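Local coordinates for protein lipase (Photobacterium sp. M37, PDB 2ORY) that catalyses the hydrolysis of triacylglycerols, as a cold-adapted lipase with the alpha/beta hydrolase fold, at residues 16-21 / 325-330; 96-101 / 303-308; 182-187 / 201-206. All coordinates share one frame; numbering follows the deposited sequence.

Contact 1: 16-21 / 325-330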
loop_
_atom_site.group_PDB
_atom_site.type_symbol
_atom_site.label_atom_id
_atom_site.label_comp_id
_atom_site.label_asym_id
_atom_site.label_seq_id
_atom_site.Cartn_x
_atom_site.Cartn_y
_atom_site.Cartn_z
ATOM N N SER A 16 1.099 -3.955 9.531
ATOM C CA SER A 16 0.907 -4.977 8.508
ATOM C C SER A 16 2.196 -5.727 8.215
ATOM O O SER A 16 2.174 -6.887 7.800
ATOM C CB SER A 16 0.447 -4.333 7.205
ATOM O OG SER A 16 -0.687 -3.533 7.423
ATOM N N TYR A 17 3.313 -5.049 8.421
ATOM C CA TYR A 17 4.617 -5.616 8.140
ATOM C C TYR A 17 5.202 -6.618 9.146
ATOM O O TYR A 17 6.280 -7.166 8.912
ATOM C CB TYR A 17 5.615 -4.476 7.888
ATOM C CG TYR A 17 5.417 -3.813 6.534
ATOM C CD1 TYR A 17 5.224 -2.436 6.425
ATOM C CD2 TYR A 17 5.406 -4.575 5.360
ATOM C CE1 TYR A 17 5.023 -1.831 5.185
ATOM C CE2 TYR A 17 5.208 -3.978 4.114
ATOM C CZ TYR A 17 5.017 -2.608 4.037
ATOM O OH TYR A 17 4.834 -2.021 2.808
ATOM N N TYR A 18 4.510 -6.876 10.249
ATOM C CA TYR A 18 5.041 -7.828 11.207
ATOM C C TYR A 18 5.262 -9.150 10.510
ATOM O O TYR A 18 4.414 -9.595 9.747
ATOM C CB TYR A 18 4.088 -8.013 12.382
ATOM C CG TYR A 18 4.391 -7.095 13.541
ATOM C CD1 TYR A 18 3.421 -6.225 14.035
ATOM C CD2 TYR A 18 5.639 -7.112 14.157
ATOM C CE1 TYR A 18 3.682 -5.401 15.114
ATOM C CE2 TYR A 18 5.913 -6.290 15.241
ATOM C CZ TYR A 18 4.928 -5.439 15.716
ATOM O OH TYR A 18 5.172 -4.630 16.803
ATOM N N GLY A 19 6.412 -9.767 10.759
ATOM C CA GLY A 19 6.705 -11.039 10.130
ATOM C C GLY A 19 7.060 -10.959 8.649
ATOM O O GLY A 19 6.843 -11.917 7.897
ATOM N N ILE A 20 7.616 -9.831 8.219
ATOM C CA ILE A 20 7.982 -9.673 6.818
ATOM C C ILE A 20 9.177 -10.549 6.442
ATOM O O ILE A 20 9.326 -10.943 5.286
ATOM C CB ILE A 20 8.276 -8.178 6.482
ATOM C CG1 ILE A 20 7.235 -7.658 5.496
ATOM C CG2 ILE A 20 9.658 -8.013 5.886
ATOM C CD1 ILE A 20 7.138 -8.456 4.250
ATOM N N THR A 21 10.015 -10.864 7.419
ATOM C CA THR A 21 11.192 -11.696 7.175
ATOM C C THR A 21 11.133 -13.018 7.948
ATOM O O THR A 21 12.162 -13.593 8.311
ATOM C CB THR A 21 12.472 -10.941 7.564
ATOM O OG1 THR A 21 12.292 -10.343 8.855
ATOM C CG2 THR A 21 12.788 -9.850 6.539
ATOM N N ASP A 325 6.438 6.551 17.821
ATOM C CA ASP A 325 5.156 5.856 17.844
ATOM C C ASP A 325 5.086 4.512 17.116
ATOM O O ASP A 325 4.257 3.661 17.474
ATOM C CB ASP A 325 4.076 6.784 17.303
ATOM C CG ASP A 325 3.844 7.978 18.200
ATOM O OD1 ASP A 325 3.340 7.770 19.327
ATOM O OD2 ASP A 325 4.177 9.116 17.789
ATOM N N ILE A 326 5.940 4.329 16.105
ATOM C CA ILE A 326 5.982 3.095 15.313
ATOM C C ILE A 326 7.342 2.395 15.453
ATOM O O ILE A 326 8.349 2.860 14.920
ATOM C CB ILE A 326 5.705 3.424 13.844
ATOM C CG1 ILE A 326 4.284 3.985 13.731
ATOM C CG2 ILE A 326 5.933 2.197 12.967
ATOM C CD1 ILE A 326 3.867 4.393 12.322
ATOM N N PRO A 327 7.373 1.253 16.159
ATOM C CA PRO A 327 8.555 0.423 16.439
ATOM C C PRO A 327 9.152 -0.272 15.238
ATOM O O PRO A 327 9.010 -1.483 15.073
ATOM C CB PRO A 327 8.034 -0.569 17.471
ATOM C CG PRO A 327 6.642 -0.805 17.001
ATOM C CD PRO A 327 6.149 0.586 16.640
ATOM N N LEU A 328 9.840 0.499 14.417
ATOM C CA LEU A 328 10.438 -0.015 13.196
ATOM C C LEU A 328 11.314 -1.242 13.395
ATOM O O LEU A 328 11.094 -2.273 12.762
ATOM C CB LEU A 328 11.237 1.096 12.518
ATOM C CG LEU A 328 10.402 2.277 12.016
ATOM C CD1 LEU A 328 11.341 3.365 11.533
ATOM C CD2 LEU A 328 9.449 1.833 10.891
ATOM N N THR A 329 12.298 -1.132 14.280
ATOM C CA THR A 329 13.214 -2.235 14.546
ATOM C C THR A 329 12.472 -3.495 14.982
ATOM O O THR A 329 12.884 -4.613 14.676
ATOM C CB THR A 329 14.249 -1.830 15.618
ATOM O OG1 THR A 329 13.564 -1.337 16.777
ATOM C CG2 THR A 329 15.160 -0.730 15.094
ATOM N N ASP A 330 11.363 -3.325 15.686
ATOM C CA ASP A 330 10.605 -4.482 16.122
ATOM C C ASP A 330 9.824 -5.094 14.972
ATOM O O ASP A 330 9.588 -6.302 14.936
ATOM C CB ASP A 330 9.640 -4.092 17.228
ATOM C CG ASP A 330 8.886 -5.276 17.768
ATOM O OD1 ASP A 330 9.544 -6.225 18.245
ATOM O OD2 ASP A 330 7.640 -5.268 17.715
#
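Tyr18 and Asp330 carry this small interface, which buries only 115 Å² in all. The phenol donates a hydrogen bond from Tyr18 OH to Asp330 OD2 at 2.7 Å. The carboxylate oxygen is met nearly along its C-O axis and lies in the plane of the ring, at its edge, with Tyr18 CE2 3.2 Å from the same OD2. Ring and carboxylate planes stand 75° apart, so the two flat groups do not stack. Asp330 reaches the phenol because its CG swings anti to the backbone N (chi1 -177°), carrying the carboxylate out from the helix. Pro327 completes the contact: its CB points toward the loop segment, and Pro327 CG lies 4.1 Å from Tyr18 OH.

Tyrosine buries a broad ring yet offers a polar end to an exposed carboxylate; its OH also has a weak hydrogen bond with Trp44 NE1. Pro327, at the N-cap, centres an inverse gamma turn, its ring holding phi near the negative value needed (-68°), while Asp330 lies in the first turn, where the helix N terminus would probably stabilise its charge. Gly19, with positive phi, accommodates the type II turn from Tyr17 to Ile20.

The loop after helix 5-15 thus meets the start of helix 328-332, whose Ile331 also touches Tyr18, while Tyr17 packs on Arg90 of strand 84-90 and its OH is hydrogen-bonded with His173 ND1.

Contact 2: 96-101 / 303-308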
loop_
_atom_site.group_PDB
_atom_site.type_symbol
_atom_site.label_atom_id
_atom_site.label_comp_id
_atom_site.label_asym_id
_atom_site.label_seq_id
_atom_site.Cartn_x
_atom_site.Cartn_y
_atom_site.Cartn_z
ATOM N N SER A 96 13.649 -3.834 -0.549
ATOM C CA SER A 96 14.320 -4.244 -1.774
ATOM C C SER A 96 13.662 -3.679 -3.019
ATOM O O SER A 96 13.366 -4.413 -3.962
ATOM C CB SER A 96 14.330 -5.768 -1.848
ATOM O OG SER A 96 15.008 -6.299 -0.730
ATOM N N ILE A 97 13.481 -2.365 -3.044
ATOM C CA ILE A 97 12.829 -1.703 -4.164
ATOM C C ILE A 97 13.286 -2.108 -5.572
ATOM O O ILE A 97 12.451 -2.357 -6.447
ATOM C CB ILE A 97 12.929 -0.133 -4.010
ATOM C CG1 ILE A 97 12.235 0.306 -2.721
ATOM C CG2 ILE A 97 12.278 0.571 -5.197
ATOM C CD1 ILE A 97 12.600 1.708 -2.290
ATOM N N SER A 98 14.593 -2.183 -5.801
ATOM C CA SER A 98 15.098 -2.511 -7.140
ATOM C C SER A 98 14.619 -3.882 -7.619
ATOM O O SER A 98 14.400 -4.089 -8.806
ATOM C CB SER A 98 16.637 -2.449 -7.158
ATOM O OG SER A 98 17.144 -2.577 -8.469
ATOM N N ASP A 99 14.440 -4.808 -6.685
ATOM C CA ASP A 99 13.996 -6.151 -7.036
ATOM C C ASP A 99 12.496 -6.268 -7.296
ATOM O O ASP A 99 12.114 -6.735 -8.362
ATOM C CB ASP A 99 14.407 -7.167 -5.964
ATOM C CG ASP A 99 15.932 -7.338 -5.869
ATOM O OD1 ASP A 99 16.657 -6.643 -6.613
ATOM O OD2 ASP A 99 16.406 -8.155 -5.054
ATOM N N TRP A 100 11.650 -5.863 -6.342
ATOM C CA TRP A 100 10.207 -5.987 -6.549
ATOM C C TRP A 100 9.571 -4.889 -7.403
ATOM O O TRP A 100 8.501 -5.099 -7.971
ATOM C CB TRP A 100 9.457 -6.106 -5.213
ATOM C CG TRP A 100 9.513 -4.895 -4.339
ATOM C CD1 TRP A 100 10.397 -4.661 -3.325
ATOM C CD2 TRP A 100 8.682 -3.718 -4.432
ATOM N NE1 TRP A 100 10.176 -3.416 -2.786
ATOM C CE2 TRP A 100 9.134 -2.815 -3.443
ATOM C CE3 TRP A 100 7.608 -3.344 -5.253
ATOM C CZ2 TRP A 100 8.542 -1.547 -3.252
ATOM C CZ3 TRP A 100 7.020 -2.084 -5.056
ATOM C CH2 TRP A 100 7.494 -1.206 -4.064
ATOM N N LEU A 101 10.219 -3.731 -7.511
ATOM C CA LEU A 101 9.675 -2.640 -8.318
ATOM C C LEU A 101 10.344 -2.521 -9.708
ATOM O O LEU A 101 9.684 -2.684 -10.731
ATOM C CB LEU A 101 9.798 -1.309 -7.555
ATOM C CG LEU A 101 9.305 -0.080 -8.330
ATOM C CD1 LEU A 101 7.787 -0.161 -8.471
ATOM C CD2 LEU A 101 9.706 1.205 -7.608
ATOM N N GLU A 303 24.726 5.221 -0.507
ATOM C CA GLU A 303 24.397 4.300 -1.594
ATOM C C GLU A 303 22.936 4.487 -1.979
ATOM O O GLU A 303 22.049 4.432 -1.127
ATOM C CB GLU A 303 24.632 2.843 -1.186
ATOM C CG GLU A 303 26.066 2.551 -0.820
ATOM C CD GLU A 303 26.251 1.139 -0.339
ATOM O OE1 GLU A 303 26.193 0.221 -1.192
ATOM O OE2 GLU A 303 26.450 0.947 0.888
ATOM N N TYR A 304 22.705 4.720 -3.265
ATOM C CA TYR A 304 21.362 4.908 -3.822
ATOM C C TYR A 304 20.315 3.936 -3.230
ATOM O O TYR A 304 19.319 4.361 -2.642
ATOM C CB TYR A 304 21.439 4.740 -5.348
ATOM C CG TYR A 304 20.213 5.200 -6.108
ATOM C CD1 TYR A 304 19.997 6.556 -6.388
ATOM C CD2 TYR A 304 19.257 4.285 -6.532
ATOM C CE1 TYR A 304 18.841 6.984 -7.082
ATOM C CE2 TYR A 304 18.107 4.696 -7.209
ATOM C CZ TYR A 304 17.904 6.041 -7.483
ATOM O OH TYR A 304 16.757 6.414 -8.145
ATOM N N LEU A 305 20.540 2.634 -3.366
ATOM C CA LEU A 305 19.580 1.654 -2.847
ATOM C C LEU A 305 19.328 1.766 -1.342
ATOM O O LEU A 305 18.216 1.513 -0.877
ATOM C CB LEU A 305 20.043 0.239 -3.189
ATOM C CG LEU A 305 20.064 -0.065 -4.687
ATOM C CD1 LEU A 305 20.549 -1.454 -4.929
ATOM C CD2 LEU A 305 18.687 0.089 -5.260
ATOM N N VAL A 306 20.360 2.130 -0.580
ATOM C CA VAL A 306 20.217 2.264 0.857
ATOM C C VAL A 306 19.395 3.527 1.155
ATOM O O VAL A 306 18.458 3.505 1.960
ATOM C CB VAL A 306 21.627 2.323 1.548
ATOM C CG1 VAL A 306 21.476 2.407 3.062
ATOM C CG2 VAL A 306 22.451 1.073 1.182
ATOM N N GLN A 307 19.739 4.624 0.483
ATOM C CA GLN A 307 19.028 5.895 0.640
ATOM C C GLN A 307 17.552 5.708 0.241
ATOM O O GLN A 307 16.644 6.269 0.853
ATOM C CB GLN A 307 19.667 6.946 -0.279
ATOM C CG GLN A 307 19.020 8.316 -0.224
ATOM C CD GLN A 307 19.373 9.071 1.040
ATOM O OE1 GLN A 307 18.503 9.593 1.732
ATOM N NE2 GLN A 307 20.667 9.130 1.348
ATOM N N ALA A 308 17.336 4.911 -0.799
ATOM C CA ALA A 308 16.002 4.649 -1.311
ATOM C C ALA A 308 15.167 3.841 -0.322
ATOM O O ALA A 308 13.967 4.092 -0.149
ATOM C CB ALA A 308 16.100 3.922 -2.656
#
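Ile97 lays the end of its side chain over the backbone and methyl of Ala308: CD1 is 3.5 Å from Ala308 O and 4.2 Å from Ala308 CB. Its longer branch can reach so far because CD1 is extended beyond CG1 (chi2 164°), and the small alanine leaves the second helix flat enough to receive it. A turn earlier, Leu305 presents CD2 to the CB of Ser98 at 3.8 Å. Leu305 and Ala308, three residues apart, therefore share one face of helix 304-319, while Ile97 and Ser98 meet it from the first turn of helix 97-102.

In related class 3 lipases of fungi a short helix in the corresponding place, after the strand equivalent to 84-90, forms the lid, and helix 97-102 is probably its counterpart here. Consistent with that, Ile97 and Trp100 touch His312, probably the histidine of the catalytic triad, which lies farther along helix 304-319; Trp100 also packs on Ser174, the likely nucleophile.

Serine suits position 98 because it gives the leucine only a slim CB, while its OG, turned anti to the backbone N (chi1 -172°), hydrogen-bonds Gln267 OE1 on helix 265-278, against which Leu305 also packs.

Contact 3: 182-187 / 201-206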
loop_
_atom_site.group_PDB
_atom_site.type_symbol
_atom_site.label_atom_id
_atom_site.label_comp_id
_atom_site.label_asym_id
_atom_site.label_seq_id
_atom_site.Cartn_x
_atom_site.Cartn_y
_atom_site.Cartn_z
ATOM N N THR A 182 -6.632 0.798 -4.976
ATOM C CA THR A 182 -7.290 0.068 -6.044
ATOM C C THR A 182 -8.426 -0.785 -5.454
ATOM O O THR A 182 -9.521 -0.808 -6.003
ATOM C CB THR A 182 -6.258 -0.811 -6.830
ATOM O OG1 THR A 182 -5.234 0.040 -7.381
ATOM C CG2 THR A 182 -6.941 -1.577 -7.991
ATOM N N LEU A 183 -8.188 -1.442 -4.317
ATOM C CA LEU A 183 -9.224 -2.273 -3.720
ATOM C C LEU A 183 -10.426 -1.421 -3.327
ATOM O O LEU A 183 -11.574 -1.833 -3.546
ATOM C CB LEU A 183 -8.708 -3.038 -2.485
ATOM C CG LEU A 183 -9.739 -4.019 -1.887
ATOM C CD1 LEU A 183 -9.098 -5.329 -1.477
ATOM C CD2 LEU A 183 -10.396 -3.389 -0.693
ATOM N N ALA A 184 -10.157 -0.246 -2.753
ATOM C CA ALA A 184 -11.212 0.678 -2.337
ATOM C C ALA A 184 -12.110 1.049 -3.518
ATOM O O ALA A 184 -13.328 1.120 -3.374
ATOM C CB ALA A 184 -10.598 1.940 -1.728
ATOM N N LEU A 185 -11.512 1.293 -4.682
ATOM C CA LEU A 185 -12.298 1.634 -5.861
ATOM C C LEU A 185 -13.163 0.451 -6.280
ATOM O O LEU A 185 -14.293 0.640 -6.729
ATOM C CB LEU A 185 -11.411 2.046 -7.050
ATOM C CG LEU A 185 -12.160 2.499 -8.329
ATOM C CD1 LEU A 185 -13.042 3.707 -8.018
ATOM C CD2 LEU A 185 -11.180 2.871 -9.427
ATOM N N TRP A 186 -12.646 -0.768 -6.139
ATOM C CA TRP A 186 -13.425 -1.935 -6.516
ATOM C C TRP A 186 -14.662 -2.049 -5.631
ATOM O O TRP A 186 -15.750 -2.340 -6.122
ATOM C CB TRP A 186 -12.584 -3.203 -6.409
ATOM C CG TRP A 186 -13.393 -4.458 -6.283
ATOM C CD1 TRP A 186 -14.263 -4.969 -7.197
ATOM C CD2 TRP A 186 -13.382 -5.369 -5.182
ATOM N NE1 TRP A 186 -14.793 -6.147 -6.738
ATOM C CE2 TRP A 186 -14.271 -6.419 -5.502
ATOM C CE3 TRP A 186 -12.695 -5.409 -3.954
ATOM C CZ2 TRP A 186 -14.497 -7.496 -4.644
ATOM C CZ3 TRP A 186 -12.917 -6.482 -3.108
ATOM C CH2 TRP A 186 -13.813 -7.516 -3.458
ATOM N N LEU A 187 -14.489 -1.812 -4.329
ATOM C CA LEU A 187 -15.597 -1.869 -3.376
ATOM C C LEU A 187 -16.617 -0.792 -3.732
ATOM O O LEU A 187 -17.818 -1.030 -3.693
ATOM C CB LEU A 187 -15.080 -1.666 -1.944
ATOM C CG LEU A 187 -14.220 -2.809 -1.398
ATOM C CD1 LEU A 187 -13.715 -2.524 0.026
ATOM C CD2 LEU A 187 -15.075 -4.046 -1.395
ATOM N N ILE A 201 -16.809 4.689 1.980
ATOM C CA ILE A 201 -15.493 4.161 1.665
ATOM C C ILE A 201 -14.461 5.243 1.410
ATOM O O ILE A 201 -14.656 6.109 0.565
ATOM C CB ILE A 201 -15.558 3.251 0.410
ATOM C CG1 ILE A 201 -16.525 2.087 0.665
ATOM C CG2 ILE A 201 -14.141 2.765 0.041
ATOM C CD1 ILE A 201 -16.737 1.166 -0.522
ATOM N N SER A 202 -13.360 5.183 2.144
ATOM C CA SER A 202 -12.268 6.132 1.961
ATOM C C SER A 202 -10.960 5.352 1.935
ATOM O O SER A 202 -10.909 4.188 2.334
ATOM C CB SER A 202 -12.209 7.116 3.121
ATOM O OG SER A 202 -12.118 6.381 4.321
ATOM N N THR A 203 -9.892 5.998 1.490
ATOM C CA THR A 203 -8.610 5.326 1.456
ATOM C C THR A 203 -7.445 6.285 1.637
ATOM O O THR A 203 -7.449 7.397 1.100
ATOM C CB THR A 203 -8.429 4.544 0.127
ATOM O OG1 THR A 203 -7.153 3.901 0.120
ATOM C CG2 THR A 203 -8.522 5.479 -1.069
ATOM N N ILE A 204 -6.461 5.847 2.418
ATOM C CA ILE A 204 -5.254 6.618 2.661
ATOM C C ILE A 204 -4.071 5.720 2.316
ATOM O O ILE A 204 -3.539 5.005 3.162
ATOM C CB ILE A 204 -5.160 7.094 4.142
ATOM C CG1 ILE A 204 -6.325 8.035 4.443
ATOM C CG2 ILE A 204 -3.867 7.893 4.373
ATOM C CD1 ILE A 204 -6.317 8.602 5.867
ATOM N N PRO A 205 -3.662 5.725 1.045
ATOM C CA PRO A 205 -2.538 4.908 0.571
ATOM C C PRO A 205 -1.210 5.643 0.644
ATOM O O PRO A 205 -1.100 6.767 0.162
ATOM C CB PRO A 205 -2.927 4.605 -0.865
ATOM C CG PRO A 205 -3.570 5.907 -1.282
ATOM C CD PRO A 205 -4.390 6.335 -0.084
ATOM N N PHE A 206 -0.207 4.999 1.235
ATOM C CA PHE A 206 1.125 5.582 1.370
ATOM C C PHE A 206 2.131 5.000 0.384
ATOM O O PHE A 206 2.057 3.823 0.029
ATOM C CB PHE A 206 1.706 5.332 2.774
ATOM C CG PHE A 206 0.895 5.914 3.904
ATOM C CD1 PHE A 206 -0.228 5.246 4.399
ATOM C CD2 PHE A 206 1.238 7.141 4.459
ATOM C CE1 PHE A 206 -1.001 5.793 5.423
ATOM C CE2 PHE A 206 0.468 7.700 5.488
ATOM C CZ PHE A 206 -0.652 7.022 5.966
#
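Ile201 grips helix 175-189 with both branches of its side chain. Its CD1 presses on Leu187 CB at 3.6 Å, the tightest spot of the contact, and its CG2 rests 4.0 Å from Ala184 CB. With CG1 beside the backbone N (chi1 -59°) and CG2 anti to it, the first branch is aimed at Leu187 and the second at Ala184; beta-branching thus lets one residue touch Ala184 and Leu187, one turn apart on the same face of the helix. Ala184 is the other half of this packing. Its methyl sits between Ile201 and Thr203, with Ala184 CB 3.9 Å from Thr203 CB, and its small size lets the segment axes approach to 8.4 Å.

The helix runs almost exactly antiparallel to the strand, at 171°, as expected in a beta-alpha-beta unit, here made of strand 166-173, helix 175-189 and strand 199-206. In the alpha/beta hydrolase fold the turn between that first strand and the helix is the nucleophile elbow, probably carrying Ser174 in this lipase.

Beyond Thr203 the packing loosens. The Pro205 ring comes no nearer to the helix segment than 6.7 Å, from its CB to Thr182 N, and Phe206 reaches strand 166-173 and helix 5-15 instead. Threonine marks this boundary well: its carbon side faces Ala184, while OG1 hydrogen-bonds Val170 O of the neighbouring strand. The helix has its own far side, where Leu185, itself buried, points away from the strand and packs on Phe216, Tyr219 and Phe220 of helix 214-224.

Overall arrangement
From the N terminus, the chain leaves helix 5-15 and enters the 16-21 loop, which waits some 300 residues for its partner at 325-330; contact 1 therefore closes a loop holding most of the protein. Within it, contact 2 joins helix 97-102 to helix 304-319, spanning about 200 residues, and within that contact 3 closes a short local loop from helix 175-189 to strand 199-206. The three are nested and none cross. Contact 3 belongs to the central sheet, whereas contacts 1 and 2 bring C-terminal helices back to earlier parts. Contacts 2 and 3 lie on opposite sides of the chain's centre, their centres about 26 Å apart.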